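Local coordinates for putative hydrolase (Bacteroides ovatus, PDB 4HBS), which is of unknown function but is probably a hydrolase, built as a five-bladed beta-propeller and related to the beta-fructosidase clan, at residues D77-G90 with F382-Y395. Sequence-based numbering, arbitrary orientation.
Sequences DSFYGVINENRSRG and FWDNFNAPGSADFY
Asn-387 N donates to Arg-89 O (2.9 Å, N-H...O 177°), Ala-392 N to Arg-87 O and Gly-390 N to Asn-86 O, so main-chain bonds tie the end of the hairpin of strands 82-84 and 88-93 to the 386-392 loop. Within that loop, a type II turn from Ala-388 to Ser-391 places Gly-390 at positive phi. Ser-391 OG accepts from Arg-89 N and donates to Ala-388 O, linking hairpin and turn.

Arg-87 grips Asp-393 side-on: NE meets OD2 at 3.1 Å and NH2 meets OD1 at 2.8 Å, both on the syn side but tilted out of the carboxylate plane, with the two group planes 27° apart. Bends at chi2 (-70°) and chi3 turn NE and NH2 toward Asp-393; Ala-392 CB lies over one guanidinium face, toward its rim, and NH1 binds Arg-51 O. A methionine here would probably leave the Asp-393 carboxylate without its two-nitrogen grip and Arg-51 O without this donor. Arg-396 also salt-bridges OD1.

The Arg-89 guanidinium lies between Phe-79 CD2, 3.3 Å above its centre, and Ala-392 CA, toward the rim of the opposite face, while NE donates to Asn-385 O (2.8 Å) in the carbonyl plane. Phe-79 also meets Phe-386 CZ through CE1 (3.4 Å) and Tyr-395 CD2 through CE2 (3.5 Å), with Phe-382 CZ at its edge. Tyr-395 OH donates to Asp-77 O.

Phe-79, Phe-382, Phe-386 and Tyr-395 form an aromatic cluster; the loop between propeller strands 371-377 and 399-403 thus joins both strand 79-80 and the G1-bulged beta hairpin.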
loop_
_atom_site.group_PDB
_atom_site.type_symbol
_atom_site.label_atom_id
_atom_site.label_comp_id
_atom_site.label_asym_id
_atom_site.label_seq_id
_atom_site.Cartn_x
_atom_site.Cartn_y
_atom_site.Cartn_z
ATOM N N ASP A 77 -5.254 9.523 0.894
ATOM C CA ASP A 77 -5.240 10.977 0.831
ATOM C C ASP A 77 -4.099 11.460 -0.060
ATOM O O ASP A 77 -2.945 11.190 0.256
ATOM C CB ASP A 77 -5.130 11.566 2.231
ATOM C CG ASP A 77 -6.320 11.346 3.137
ATOM O OD1 ASP A 77 -7.294 10.693 2.699
ATOM O OD2 ASP A 77 -6.272 11.806 4.300
ATOM N N SER A 78 -4.426 12.091 -1.225
ATOM C CA SER A 78 -3.431 12.567 -2.194
ATOM C C SER A 78 -3.688 13.991 -2.647
ATOM O O SER A 78 -4.834 14.375 -2.795
ATOM C CB SER A 78 -3.431 11.675 -3.432
ATOM O OG SER A 78 -3.023 10.351 -3.151
ATOM N N PHE A 79 -2.606 14.747 -2.935
ATOM C CA PHE A 79 -2.671 16.115 -3.444
ATOM C C PHE A 79 -2.748 16.106 -4.971
ATOM O O PHE A 79 -1.871 15.555 -5.630
ATOM C CB PHE A 79 -1.447 16.941 -3.024
ATOM C CG PHE A 79 -1.349 17.237 -1.558
ATOM C CD1 PHE A 79 -2.259 18.080 -0.940
ATOM C CD2 PHE A 79 -0.314 16.712 -0.794
ATOM C CE1 PHE A 79 -2.172 18.347 0.430
ATOM C CE2 PHE A 79 -0.225 16.986 0.574
ATOM C CZ PHE A 79 -1.157 17.800 1.177
ATOM N N TYR A 80 -3.780 16.743 -5.517
ATOM C CA TYR A 80 -3.982 16.905 -6.940
ATOM C C TYR A 80 -4.002 18.366 -7.188
ATOM O O TYR A 80 -4.843 19.040 -6.615
ATOM C CB TYR A 80 -5.288 16.262 -7.361
ATOM C CG TYR A 80 -5.170 14.776 -7.558
ATOM C CD1 TYR A 80 -5.391 13.897 -6.507
ATOM C CD2 TYR A 80 -4.847 14.241 -8.802
ATOM C CE1 TYR A 80 -5.299 12.518 -6.687
ATOM C CE2 TYR A 80 -4.812 12.865 -9.009
ATOM C CZ TYR A 80 -5.022 12.003 -7.944
ATOM O OH TYR A 80 -4.908 10.646 -8.113
ATOM N N GLY A 81 -3.053 18.875 -7.967
ATOM C CA GLY A 81 -2.969 20.301 -8.225
ATOM C C GLY A 81 -1.685 20.733 -8.887
ATOM O O GLY A 81 -1.197 20.058 -9.794
ATOM N N VAL A 82 -1.115 21.849 -8.410
ATOM C CA VAL A 82 0.046 22.501 -9.013
ATOM C C VAL A 82 1.268 22.567 -8.067
ATOM O O VAL A 82 1.130 22.953 -6.908
ATOM C CB VAL A 82 -0.407 23.935 -9.442
ATOM C CG1 VAL A 82 0.777 24.856 -9.697
ATOM C CG2 VAL A 82 -1.298 23.867 -10.673
ATOM N N ILE A 83 2.469 22.241 -8.599
ATOM C CA ILE A 83 3.746 22.371 -7.870
ATOM C C ILE A 83 4.502 23.497 -8.552
ATOM O O ILE A 83 4.693 23.456 -9.774
ATOM C CB ILE A 83 4.586 21.083 -7.827
ATOM C CG1 ILE A 83 3.810 19.896 -7.234
ATOM C CG2 ILE A 83 5.886 21.321 -7.104
ATOM C CD1 ILE A 83 3.405 20.026 -5.813
ATOM N N ASN A 84 4.933 24.495 -7.777
ATOM C CA ASN A 84 5.613 25.662 -8.304
ATOM C C ASN A 84 7.131 25.505 -8.231
ATOM O O ASN A 84 7.643 24.433 -7.908
ATOM C CB ASN A 84 5.136 26.903 -7.531
ATOM C CG ASN A 84 3.645 27.145 -7.625
ATOM O OD1 ASN A 84 2.956 27.254 -6.605
ATOM N ND2 ASN A 84 3.115 27.300 -8.851
ATOM N N GLU A 85 7.840 26.563 -8.609
ATOM C CA GLU A 85 9.298 26.647 -8.596
ATOM C C GLU A 85 9.897 26.066 -7.290
ATOM O O GLU A 85 9.387 26.340 -6.189
ATOM C CB GLU A 85 9.747 28.123 -8.768
ATOM C CG GLU A 85 9.341 28.766 -10.101
ATOM C CD GLU A 85 8.104 29.667 -10.089
ATOM O OE1 GLU A 85 6.996 29.166 -9.775
ATOM O OE2 GLU A 85 8.238 30.860 -10.454
ATOM N N ASN A 86 10.977 25.252 -7.438
ATOM C CA ASN A 86 11.718 24.587 -6.348
ATOM C C ASN A 86 10.832 23.627 -5.553
ATOM O O ASN A 86 10.903 23.581 -4.327
ATOM C CB ASN A 86 12.397 25.600 -5.410
ATOM C CG ASN A 86 13.264 26.591 -6.124
ATOM O OD1 ASN A 86 13.023 27.794 -6.061
ATOM N ND2 ASN A 86 14.304 26.115 -6.805
ATOM N N ARG A 87 10.032 22.817 -6.260
ATOM C CA ARG A 87 9.162 21.815 -5.638
ATOM C C ARG A 87 8.353 22.404 -4.480
ATOM O O ARG A 87 8.286 21.808 -3.416
ATOM C CB ARG A 87 9.998 20.604 -5.168
ATOM C CG ARG A 87 10.642 19.826 -6.300
ATOM C CD ARG A 87 9.623 19.074 -7.132
ATOM N NE ARG A 87 8.930 18.051 -6.352
ATOM C CZ ARG A 87 7.786 17.459 -6.700
ATOM N NH1 ARG A 87 7.163 17.800 -7.827
ATOM N NH2 ARG A 87 7.248 16.524 -5.918
ATOM N N SER A 88 7.762 23.585 -4.691
ATOM C CA SER A 88 6.969 24.274 -3.690
ATOM C C SER A 88 5.529 24.031 -4.038
ATOM O O SER A 88 5.079 24.535 -5.056
ATOM C CB SER A 88 7.318 25.760 -3.686
ATOM O OG SER A 88 6.621 26.475 -2.680
ATOM N N ARG A 89 4.822 23.172 -3.284
ATOM C CA ARG A 89 3.436 22.837 -3.614
ATOM C C ARG A 89 2.532 24.059 -3.499
ATOM O O ARG A 89 2.626 24.809 -2.532
ATOM C CB ARG A 89 2.926 21.688 -2.738
ATOM C CG ARG A 89 1.405 21.357 -2.868
ATOM C CD ARG A 89 1.122 19.865 -2.726
ATOM N NE ARG A 89 1.900 19.278 -1.630
ATOM C CZ ARG A 89 2.569 18.120 -1.655
ATOM N NH1 ARG A 89 2.543 17.344 -2.739
ATOM N NH2 ARG A 89 3.265 17.723 -0.591
ATOM N N GLY A 90 1.683 24.240 -4.510
ATOM C CA GLY A 90 0.745 25.346 -4.600
ATOM C C GLY A 90 -0.681 24.901 -4.351
ATOM O O GLY A 90 -0.928 24.107 -3.437
ATOM N N PHE A 382 0.984 20.076 9.079
ATOM C CA PHE A 382 0.350 19.889 7.770
ATOM C C PHE A 382 0.630 21.010 6.779
ATOM O O PHE A 382 0.675 20.737 5.575
ATOM C CB PHE A 382 -1.184 19.711 7.910
ATOM C CG PHE A 382 -1.879 19.255 6.636
ATOM C CD1 PHE A 382 -1.909 17.914 6.278
ATOM C CD2 PHE A 382 -2.441 20.175 5.766
ATOM C CE1 PHE A 382 -2.504 17.504 5.079
ATOM C CE2 PHE A 382 -3.049 19.763 4.574
ATOM C CZ PHE A 382 -3.095 18.432 4.249
ATOM N N TRP A 383 0.830 22.262 7.276
ATOM C CA TRP A 383 1.095 23.421 6.419
ATOM C C TRP A 383 2.422 23.319 5.697
ATOM O O TRP A 383 2.587 23.945 4.649
ATOM C CB TRP A 383 1.051 24.746 7.216
ATOM C CG TRP A 383 1.853 24.815 8.496
ATOM C CD1 TRP A 383 3.077 25.397 8.673
ATOM C CD2 TRP A 383 1.403 24.433 9.800
ATOM N NE1 TRP A 383 3.440 25.342 9.997
ATOM C CE2 TRP A 383 2.419 24.776 10.715
ATOM C CE3 TRP A 383 0.249 23.809 10.281
ATOM C CZ2 TRP A 383 2.313 24.496 12.078
ATOM C CZ3 TRP A 383 0.155 23.531 11.625
ATOM C CH2 TRP A 383 1.175 23.876 12.507
ATOM N N ASP A 384 3.359 22.503 6.220
ATOM C CA ASP A 384 4.691 22.357 5.633
ATOM C C ASP A 384 4.658 21.512 4.332
ATOM O O ASP A 384 5.695 21.384 3.680
ATOM C CB ASP A 384 5.700 21.812 6.654
ATOM C CG ASP A 384 6.040 22.824 7.743
ATOM O OD1 ASP A 384 6.029 24.038 7.452
ATOM O OD2 ASP A 384 6.371 22.399 8.862
ATOM N N ASN A 385 3.465 21.006 3.921
ATOM C CA ASN A 385 3.241 20.345 2.645
ATOM C C ASN A 385 3.011 21.393 1.545
ATOM O O ASN A 385 2.790 20.991 0.415
ATOM C CB ASN A 385 2.018 19.391 2.724
ATOM C CG ASN A 385 2.228 18.220 3.653
ATOM O OD1 ASN A 385 3.119 17.379 3.445
ATOM N ND2 ASN A 385 1.422 18.130 4.697
ATOM N N PHE A 386 3.060 22.738 1.865
ATOM C CA PHE A 386 2.841 23.823 0.887
ATOM C C PHE A 386 3.787 25.014 1.022
ATOM O O PHE A 386 4.380 25.244 2.075
ATOM C CB PHE A 386 1.425 24.410 1.060
ATOM C CG PHE A 386 0.298 23.419 1.147
ATOM C CD1 PHE A 386 -0.022 22.815 2.356
ATOM C CD2 PHE A 386 -0.489 23.138 0.035
ATOM C CE1 PHE A 386 -1.060 21.899 2.442
ATOM C CE2 PHE A 386 -1.545 22.238 0.127
ATOM C CZ PHE A 386 -1.806 21.603 1.326
ATOM N N ASN A 387 3.832 25.818 -0.053
ATOM C CA ASN A 387 4.439 27.140 -0.171
ATOM C C ASN A 387 5.907 27.350 0.249
ATOM O O ASN A 387 6.315 28.504 0.356
ATOM C CB ASN A 387 3.587 28.126 0.624
ATOM C CG ASN A 387 2.195 28.296 0.057
ATOM O OD1 ASN A 387 1.933 28.042 -1.126
ATOM N ND2 ASN A 387 1.265 28.719 0.877
ATOM N N ALA A 388 6.693 26.316 0.448
ATOM C CA ALA A 388 8.114 26.478 0.776
ATOM C C ALA A 388 8.898 25.633 -0.158
ATOM O O ALA A 388 8.399 24.574 -0.555
ATOM C CB ALA A 388 8.388 26.043 2.204
ATOM N N PRO A 389 10.150 25.987 -0.485
ATOM C CA PRO A 389 10.937 25.109 -1.366
ATOM C C PRO A 389 11.003 23.662 -0.850
ATOM O O PRO A 389 11.243 23.445 0.338
ATOM C CB PRO A 389 12.316 25.767 -1.363
ATOM C CG PRO A 389 12.046 27.192 -1.074
ATOM C CD PRO A 389 10.913 27.193 -0.110
ATOM N N GLY A 390 10.713 22.696 -1.725
ATOM C CA GLY A 390 10.751 21.283 -1.368
ATOM C C GLY A 390 9.571 20.736 -0.601
ATOM O O GLY A 390 9.491 19.522 -0.412
ATOM N N SER A 391 8.619 21.595 -0.189
ATOM C CA SER A 391 7.415 21.194 0.556
ATOM C C SER A 391 6.658 20.088 -0.123
ATOM O O SER A 391 6.049 19.256 0.563
ATOM C CB SER A 391 6.491 22.387 0.750
ATOM O OG SER A 391 6.153 22.982 -0.485
ATOM N N ALA A 392 6.711 20.037 -1.468
ATOM C CA ALA A 392 6.039 18.988 -2.228
ATOM C C ALA A 392 6.489 17.555 -1.844
ATOM O O ALA A 392 5.686 16.621 -1.948
ATOM C CB ALA A 392 6.270 19.194 -3.722
ATOM N N ASP A 393 7.756 17.389 -1.390
ATOM C CA ASP A 393 8.381 16.081 -1.216
ATOM C C ASP A 393 8.384 15.439 0.208
ATOM O O ASP A 393 9.091 14.444 0.428
ATOM C CB ASP A 393 9.789 16.171 -1.783
ATOM C CG ASP A 393 9.791 16.388 -3.282
ATOM O OD1 ASP A 393 9.052 15.662 -3.993
ATOM O OD2 ASP A 393 10.452 17.343 -3.740
ATOM N N PHE A 394 7.507 15.886 1.105
ATOM C CA PHE A 394 7.356 15.196 2.383
ATOM C C PHE A 394 6.374 14.071 2.185
ATOM O O PHE A 394 6.610 12.931 2.580
ATOM C CB PHE A 394 6.830 16.146 3.472
ATOM C CG PHE A 394 7.863 17.085 4.037
ATOM C CD1 PHE A 394 8.942 16.598 4.767
ATOM C CD2 PHE A 394 7.720 18.457 3.907
ATOM C CE1 PHE A 394 9.844 17.468 5.373
ATOM C CE2 PHE A 394 8.660 19.326 4.461
ATOM C CZ PHE A 394 9.716 18.826 5.193
ATOM N N TYR A 395 5.251 14.415 1.556
ATOM C CA TYR A 395 4.122 13.551 1.356
ATOM C C TYR A 395 4.053 12.898 -0.030
ATOM O O TYR A 395 3.165 13.190 -0.829
ATOM C CB TYR A 395 2.891 14.387 1.607
ATOM C CG TYR A 395 1.676 13.568 1.904
ATOM C CD1 TYR A 395 1.593 12.806 3.061
ATOM C CD2 TYR A 395 0.584 13.580 1.049
ATOM C CE1 TYR A 395 0.475 12.048 3.342
ATOM C CE2 TYR A 395 -0.552 12.846 1.333
ATOM C CZ TYR A 395 -0.611 12.092 2.493
ATOM O OH TYR A 395 -1.733 11.393 2.823
#